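Local coordinates for tRNA threonylcarbamoyladenosine biosynthesis protein TsaE (Haemophilus influenzae, PDB 1HTW), which binds ATP and magnesium through a P-loop fold and is required to form the threonylcarbamoyl group on adenosine 37 of tRNAs that read codons beginning with adenine, at residues 39-44 and 131-136; 85-90 and 112-117. All blocks are in the same frame, centred on the assembly; numbering follows the deposited sequence.

How the interactions relate
Both contacts sit at the carboxyl ends of parallel strands in one mixed sheet, where the nucleotide and metals bind, with centres about 17 Å apart. Interaction 2 is the more buried: strand 79-85 and its following loop pack on strand 109-113 through leucine, tyrosine and tryptophan side chains, and its acids attend a magnesium ion. Interaction 1, partly buried, ties the loop after strand 34-39 to strand 127-134 by polar bonds and small apolar contacts, with a solvent-exposed tyrosine-aspartate pair. Strands 34-39 and 109-113 are neighbours, and a sodium ion joins the two contacts: Asn-39 of the first and Ile-112 and Ser-115 of the second all bind it.

Interaction 1: residues 39-44 and 131-136; sequences NGDLGA and IDYYDD. With MG (magnesium ion), chain E; NA (sodium ion), chain F; ADP (adenosine-5'-diphosphate), chain H; ACT (acetate ion), chain G.
Strand pairing between residues 39-44 and 131-136 persists to Ile-131 N, which donates to Asn-39 O at 3.0 Å. Beyond it the chains part, and a water accepts from Asp-41 N and donates to Ile-131 O. Gly-40, at phi 148° and psi 152°, brings its CA within 3.7 Å of Ile-131 O, and its own O binds a magnesium ion at 2.4 Å. A type II turn from Asp-41 to Ala-44 follows. Asp-41 and Tyr-133 cross at about a right angle: Tyr-133 OH donates to the anti lone pair of Asp-41 OD2 over 2.6 Å, and OD2 lies at the ring edge. Tyr-133 CG sits between the backbone N and the carbonyl carbon (chi1 51°), which carries the ring toward the loop, its CD1 4.0 Å from Ala-44 CB. That methyl also touches Ile-131 CG2, while Arg-138 of strand 137-144 takes Ala-44 O. Asn-39 turns away, its OD1 on a sodium ion and its ND2 bonded to Asn-130. On the nucleotide side, Gly-43 N reaches ADP O3B and Asp-136 O accepts from adenine N6, each at 2.9 Å. This is the Walker A P-loop of a nucleotide-binding fold, with the loop after the neighbouring strand 127-134 accepting a bond from the adenine amino group.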
loop_
_atom_site.group_PDB
_atom_site.type_symbol
_atom_site.label_atom_id
_atom_site.label_comp_id
_atom_site.label_asym_id
_atom_site.label_seq_id
_atom_site.Cartn_x
_atom_site.Cartn_y
_atom_site.Cartn_z
ATOM N N ASN A 39 -2.016 2.414 -7.104
ATOM C CA ASN A 39 -2.105 3.124 -8.381
ATOM C C ASN A 39 -3.537 3.628 -8.626
ATOM O O ASN A 39 -4.524 3.167 -8.126
ATOM C CB ASN A 39 -1.764 2.127 -9.496
ATOM C CG ASN A 39 -0.324 1.629 -9.440
ATOM O OD1 ASN A 39 0.594 2.400 -9.066
ATOM N ND2 ASN A 39 -0.165 0.357 -9.767
ATOM N N GLY A 40 -3.556 4.766 -9.368
ATOM C CA GLY A 40 -4.880 5.393 -9.592
ATOM C C GLY A 40 -4.661 6.909 -9.687
ATOM O O GLY A 40 -3.600 7.443 -9.412
ATOM N N ASP A 41 -5.599 7.531 -10.462
ATOM C CA ASP A 41 -5.443 8.976 -10.638
ATOM C C ASP A 41 -5.560 9.745 -9.343
ATOM O O ASP A 41 -6.061 9.289 -8.329
ATOM C CB ASP A 41 -6.675 9.439 -11.507
ATOM C CG ASP A 41 -6.521 8.994 -12.930
ATOM O OD1 ASP A 41 -5.474 8.536 -13.387
ATOM O OD2 ASP A 41 -7.566 9.149 -13.663
ATOM N N LEU A 42 -5.122 11.012 -9.410
ATOM C CA LEU A 42 -5.365 11.894 -8.234
ATOM C C LEU A 42 -6.800 11.876 -7.837
ATOM O O LEU A 42 -7.749 12.070 -8.647
ATOM C CB LEU A 42 -4.843 13.286 -8.623
ATOM C CG LEU A 42 -4.750 14.317 -7.505
ATOM C CD1 LEU A 42 -3.607 13.976 -6.552
ATOM C CD2 LEU A 42 -4.552 15.704 -8.110
ATOM N N GLY A 43 -7.102 11.574 -6.580
ATOM C CA GLY A 43 -8.441 11.489 -6.029
ATOM C C GLY A 43 -9.135 10.140 -6.103
ATOM O O GLY A 43 -10.265 10.011 -5.646
ATOM N N ALA A 44 -8.473 9.126 -6.690
ATOM C CA ALA A 44 -9.014 7.796 -6.821
ATOM C C ALA A 44 -9.271 7.113 -5.473
ATOM O O ALA A 44 -10.134 6.298 -5.337
ATOM C CB ALA A 44 -8.118 6.915 -7.678
ATOM N N ILE A 131 -6.828 1.385 -8.710
ATOM C CA ILE A 131 -8.109 1.872 -8.312
ATOM C C ILE A 131 -8.753 2.689 -9.476
ATOM O O ILE A 131 -8.144 3.669 -9.860
ATOM C CB ILE A 131 -7.960 2.878 -7.107
ATOM C CG1 ILE A 131 -7.181 2.144 -5.973
ATOM C CG2 ILE A 131 -9.353 3.236 -6.598
ATOM C CD1 ILE A 131 -7.120 3.045 -4.701
ATOM N N ASP A 132 -9.948 2.334 -9.857
ATOM C CA ASP A 132 -10.741 3.145 -10.826
ATOM C C ASP A 132 -11.905 3.744 -10.071
ATOM O O ASP A 132 -12.348 3.403 -8.973
ATOM C CB ASP A 132 -11.267 2.307 -11.972
ATOM C CG ASP A 132 -11.663 3.056 -13.225
ATOM O OD1 ASP A 132 -11.439 4.284 -13.364
ATOM O OD2 ASP A 132 -12.118 2.354 -14.168
ATOM N N TYR A 133 -12.484 4.823 -10.686
ATOM C CA TYR A 133 -13.519 5.535 -9.916
ATOM C C TYR A 133 -14.622 6.100 -10.853
ATOM O O TYR A 133 -14.329 6.303 -12.017
ATOM C CB TYR A 133 -12.841 6.792 -9.295
ATOM C CG TYR A 133 -12.079 7.648 -10.278
ATOM C CD1 TYR A 133 -10.787 7.349 -10.658
ATOM C CD2 TYR A 133 -12.648 8.808 -10.829
ATOM C CE1 TYR A 133 -10.081 8.069 -11.582
ATOM C CE2 TYR A 133 -11.943 9.564 -11.756
ATOM C CZ TYR A 133 -10.667 9.226 -12.111
ATOM O OH TYR A 133 -9.930 9.986 -12.992
ATOM N N TYR A 134 -15.722 6.324 -10.239
ATOM C CA TYR A 134 -16.913 6.932 -10.877
ATOM C C TYR A 134 -17.759 7.551 -9.777
ATOM O O TYR A 134 -18.368 6.858 -8.943
ATOM C CB TYR A 134 -17.614 5.768 -11.565
ATOM C CG TYR A 134 -18.737 6.080 -12.505
ATOM C CD1 TYR A 134 -19.984 6.444 -12.005
ATOM C CD2 TYR A 134 -18.568 5.997 -13.881
ATOM C CE1 TYR A 134 -21.046 6.680 -12.851
ATOM C CE2 TYR A 134 -19.630 6.233 -14.741
ATOM C CZ TYR A 134 -20.856 6.579 -14.217
ATOM O OH TYR A 134 -21.924 6.831 -15.048
ATOM N N ASP A 135 -17.869 8.882 -9.723
ATOM C CA ASP A 135 -18.662 9.513 -8.660
ATOM C C ASP A 135 -18.050 9.112 -7.302
ATOM O O ASP A 135 -16.808 9.241 -7.220
ATOM C CB ASP A 135 -20.138 9.167 -8.774
ATOM C CG ASP A 135 -20.821 9.874 -9.937
ATOM O OD1 ASP A 135 -20.297 10.924 -10.373
ATOM O OD2 ASP A 135 -21.908 9.429 -10.372
ATOM N N ASP A 136 -18.788 8.617 -6.372
ATOM C CA ASP A 136 -18.236 8.234 -5.072
ATOM C C ASP A 136 -18.061 6.711 -4.975
ATOM O O ASP A 136 -17.939 6.186 -3.866
ATOM C CB ASP A 136 -19.125 8.734 -3.946
ATOM C CG ASP A 136 -19.023 10.243 -3.747
ATOM O OD1 ASP A 136 -18.091 10.868 -4.284
ATOM O OD2 ASP A 136 -19.913 10.784 -3.051
HETATM MG MG MG E . -1.732 7.814 -10.837
HETATM NA NA NA F . 2.236 3.390 -6.787
HETATM P PB ADP H . -5.573 9.719 -3.820
HETATM O O1B ADP H . -4.554 9.427 -2.713
HETATM O O2B ADP H . -5.660 8.641 -4.815
HETATM O O3B ADP H . -5.164 11.110 -4.470
HETATM P PA ADP H . -7.440 10.398 -1.709
HETATM O O1A ADP H . -6.613 11.479 -1.090
HETATM O O2A ADP H . -7.671 9.206 -0.866
HETATM O O3A ADP H . -6.924 10.019 -3.155
HETATM O "O5'" ADP H . -8.865 11.057 -2.034
HETATM C "C5'" ADP H . -10.055 10.340 -2.235
HETATM C "C4'" ADP H . -11.230 11.347 -2.101
HETATM O "O4'" ADP H . -12.412 10.747 -2.624
HETATM C "C3'" ADP H . -11.509 11.746 -0.669
HETATM O "O3'" ADP H . -11.824 13.172 -0.590
HETATM C "C2'" ADP H . -12.647 10.806 -0.321
HETATM O "O2'" ADP H . -13.441 11.220 0.774
HETATM C "C1'" ADP H . -13.399 10.664 -1.663
HETATM N N9 ADP H . -14.102 9.412 -1.794
HETATM C C8 ADP H . -15.409 9.249 -2.156
HETATM N N7 ADP H . -15.835 8.044 -2.313
HETATM C C5 ADP H . -14.757 7.326 -2.033
HETATM C C6 ADP H . -14.637 5.959 -2.109
HETATM N N6 ADP H . -15.590 5.120 -2.486
HETATM N N1 ADP H . -13.376 5.489 -1.889
HETATM C C2 ADP H . -12.374 6.334 -1.596
HETATM N N3 ADP H . -12.381 7.682 -1.546
HETATM C C4 ADP H . -13.658 8.090 -1.745
HETATM C C ACT G . -15.605 10.974 -12.390
HETATM O O ACT G . -16.315 10.652 -11.421
HETATM O OXT ACT G . -14.676 11.810 -12.301
HETATM C CH3 ACT G . -15.920 10.373 -13.748
HETATM O O HOH W 1 -1.218 5.610 -10.747
HETATM O O HOH W 2 -7.683 5.904 -11.496
HETATM O O HOH W 3 -3.209 7.153 -12.722
HETATM O O HOH W 4 -1.973 10.157 -11.398
HETATM O O HOH W 5 -0.485 8.236 -8.772
#

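Interaction 2: residues 85-90 and 112-117; sequences DLYRLA and IEWSEK. With NA (sodium ion), chain F; MG (magnesium ion), chain D.
Asp-85 and Glu-113 form a parallel beta bridge at the ends of neighbouring strands in the P-loop NTPase sheet. Their carboxylates lie on the same face, Asp-85 OD2 being 4.1 Å from Glu-113 OE1. A magnesium ion bound by Glu-113 OE1 and one of its waters, which donates to Asp-85 OD2, link the two carboxylates; Thr-47 is also a ligand of this metal, and Glu-113 OE2 is bonded to His-83. Asp-85 CG is anti to the backbone N (chi1 -177°), and OD1 accepts from Tyr-87 N at 2.9 Å in an Asx turn. Its carboxylate runs beside the Trp-114 indole, the planes 10° apart.

Leu-86 N continues the pairing with a bond to Glu-113 O. The Leu-86 side chain lies along the Trp-114 backbone, with CB 3.4 Å from Trp-114 O and CD1 touching Ile-112 CG2. Leu-86 also begins a type I turn that closes at Leu-89.

Tyr-87 lies over one indole face: CB makes a CH-pi contact with the five-membered ring, while CD1 sits 3.4 Å from Trp-114 CE2. The aromatic planes are inclined by 38°, neither stacked nor edge-to-face.

Leu-89 meets the 3-10 segment 115-117, into which the second chain turns after Trp-114. Here Leu-89 CD2 packs 3.5 Å from Lys-117 O, and the Lys-117 side chain lies against the turn, its CB 3.4 Å from Leu-86 O.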
loop_
_atom_site.group_PDB
_atom_site.type_symbol
_atom_site.label_atom_id
_atom_site.label_comp_id
_atom_site.label_asym_id
_atom_site.label_seq_id
_atom_site.Cartn_x
_atom_site.Cartn_y
_atom_site.Cartn_z
ATOM N N ASP A 85 4.568 8.558 -0.476
ATOM C CA ASP A 85 3.963 9.273 -1.621
ATOM C C ASP A 85 5.158 9.904 -2.351
ATOM O O ASP A 85 5.771 10.824 -1.785
ATOM C CB ASP A 85 2.997 10.383 -1.233
ATOM C CG ASP A 85 2.411 10.962 -2.576
ATOM O OD1 ASP A 85 3.097 10.787 -3.589
ATOM O OD2 ASP A 85 1.296 11.460 -2.544
ATOM N N LEU A 86 5.524 9.354 -3.473
ATOM C CA LEU A 86 6.720 9.633 -4.198
ATOM C C LEU A 86 6.545 10.719 -5.275
ATOM O O LEU A 86 7.455 10.894 -6.074
ATOM C CB LEU A 86 7.407 8.439 -4.818
ATOM C CG LEU A 86 7.812 7.270 -3.902
ATOM C CD1 LEU A 86 8.545 6.185 -4.649
ATOM C CD2 LEU A 86 8.631 7.790 -2.722
ATOM N N TYR A 87 5.382 11.346 -5.231
ATOM C CA TYR A 87 5.084 12.340 -6.272
ATOM C C TYR A 87 6.194 13.362 -6.443
ATOM O O TYR A 87 6.569 13.683 -7.583
ATOM C CB TYR A 87 3.758 13.043 -5.972
ATOM C CG TYR A 87 3.406 13.981 -7.132
ATOM C CD1 TYR A 87 3.536 13.526 -8.436
ATOM C CD2 TYR A 87 3.007 15.281 -6.906
ATOM C CE1 TYR A 87 3.244 14.362 -9.505
ATOM C CE2 TYR A 87 2.719 16.128 -7.968
ATOM C CZ TYR A 87 2.824 15.656 -9.256
ATOM O OH TYR A 87 2.535 16.483 -10.315
ATOM N N ARG A 88 6.784 13.824 -5.348
ATOM C CA ARG A 88 7.847 14.838 -5.404
ATOM C C ARG A 88 9.228 14.248 -5.325
ATOM O O ARG A 88 10.223 14.931 -5.014
ATOM C CB ARG A 88 7.615 15.839 -4.251
ATOM C CG ARG A 88 6.331 16.631 -4.426
ATOM C CD ARG A 88 6.072 17.599 -3.303
ATOM N NE ARG A 88 4.771 18.225 -3.335
ATOM C CZ ARG A 88 4.390 19.219 -4.130
ATOM N NH1 ARG A 88 5.198 19.726 -5.044
ATOM N NH2 ARG A 88 3.154 19.691 -4.007
ATOM N N LEU A 89 9.369 12.974 -5.688
ATOM C CA LEU A 89 10.686 12.362 -5.774
ATOM C C LEU A 89 11.315 12.737 -7.120
ATOM O O LEU A 89 11.005 12.149 -8.143
ATOM C CB LEU A 89 10.622 10.867 -5.558
ATOM C CG LEU A 89 11.943 10.102 -5.683
ATOM C CD1 LEU A 89 12.884 10.466 -4.549
ATOM C CD2 LEU A 89 11.696 8.605 -5.733
ATOM N N ALA A 90 12.156 13.762 -7.100
ATOM C CA ALA A 90 12.788 14.315 -8.283
ATOM C C ALA A 90 13.395 13.239 -9.172
ATOM O O ALA A 90 13.179 13.181 -10.381
ATOM C CB ALA A 90 13.928 15.262 -7.865
ATOM N N ILE A 112 2.892 2.267 -1.269
ATOM C CA ILE A 112 3.572 3.239 -2.087
ATOM C C ILE A 112 2.653 3.890 -3.126
ATOM O O ILE A 112 2.136 3.199 -3.989
ATOM C CB ILE A 112 4.750 2.572 -2.784
ATOM C CG1 ILE A 112 5.697 2.010 -1.641
ATOM C CG2 ILE A 112 5.537 3.514 -3.672
ATOM C CD1 ILE A 112 6.953 1.406 -2.205
ATOM N N GLU A 113 2.539 5.202 -3.024
ATOM C CA GLU A 113 1.825 5.998 -4.049
ATOM C C GLU A 113 2.851 6.605 -4.959
ATOM O O GLU A 113 3.993 6.895 -4.576
ATOM C CB GLU A 113 0.966 7.090 -3.392
ATOM C CG GLU A 113 -0.177 6.543 -2.560
ATOM C CD GLU A 113 -1.063 7.540 -1.900
ATOM O OE1 GLU A 113 -1.553 8.473 -2.615
ATOM O OE2 GLU A 113 -1.387 7.381 -0.712
ATOM N N TRP A 114 2.569 6.632 -6.286
ATOM C CA TRP A 114 3.520 7.109 -7.263
ATOM C C TRP A 114 4.799 6.311 -7.320
ATOM O O TRP A 114 5.924 6.807 -7.470
ATOM C CB TRP A 114 3.850 8.597 -6.993
ATOM C CG TRP A 114 2.776 9.509 -7.488
ATOM C CD1 TRP A 114 1.756 10.071 -6.768
ATOM C CD2 TRP A 114 2.619 9.986 -8.833
ATOM N NE1 TRP A 114 0.978 10.845 -7.582
ATOM C CE2 TRP A 114 1.491 10.814 -8.849
ATOM C CE3 TRP A 114 3.325 9.764 -10.019
ATOM C CZ2 TRP A 114 1.039 11.444 -10.012
ATOM C CZ3 TRP A 114 2.881 10.406 -11.175
ATOM C CH2 TRP A 114 1.746 11.229 -11.156
ATOM N N SER A 115 4.656 4.965 -7.351
ATOM C CA SER A 115 5.829 4.103 -7.378
ATOM C C SER A 115 6.643 4.268 -8.647
ATOM O O SER A 115 7.838 3.914 -8.622
ATOM C CB SER A 115 5.341 2.642 -7.268
ATOM O OG SER A 115 4.328 2.412 -8.236
ATOM N N GLU A 116 6.035 4.745 -9.741
ATOM C CA GLU A 116 6.801 4.939 -10.968
ATOM C C GLU A 116 8.028 5.835 -10.728
ATOM O O GLU A 116 9.050 5.714 -11.417
ATOM C CB GLU A 116 5.991 5.637 -12.066
ATOM C CG GLU A 116 4.621 5.264 -12.393
ATOM C CD GLU A 116 3.534 5.914 -11.569
ATOM O OE1 GLU A 116 3.394 5.542 -10.382
ATOM O OE2 GLU A 116 2.784 6.757 -12.109
ATOM N N LYS A 117 7.859 6.837 -9.886
ATOM C CA LYS A 117 8.912 7.796 -9.581
ATOM C C LYS A 117 10.128 7.122 -8.957
ATOM O O LYS A 117 11.258 7.632 -9.043
ATOM C CB LYS A 117 8.384 8.912 -8.674
ATOM C CG LYS A 117 7.299 9.774 -9.332
ATOM C CD LYS A 117 7.955 10.668 -10.402
ATOM C CE LYS A 117 6.948 11.031 -11.481
ATOM N NZ LYS A 117 7.056 12.467 -11.889
HETATM NA NA NA F . 2.236 3.390 -6.787
HETATM MG MG MG D . -2.824 10.122 -1.994
HETATM O O HOH W 6 -0.246 12.093 -4.783
HETATM O O HOH W 7 -0.939 11.179 -1.288
HETATM O O HOH W 8 11.855 10.279 -9.421
HETATM O O HOH W 9 -2.566 11.049 -3.892
HETATM O O HOH W 10 -3.845 11.914 -1.253
#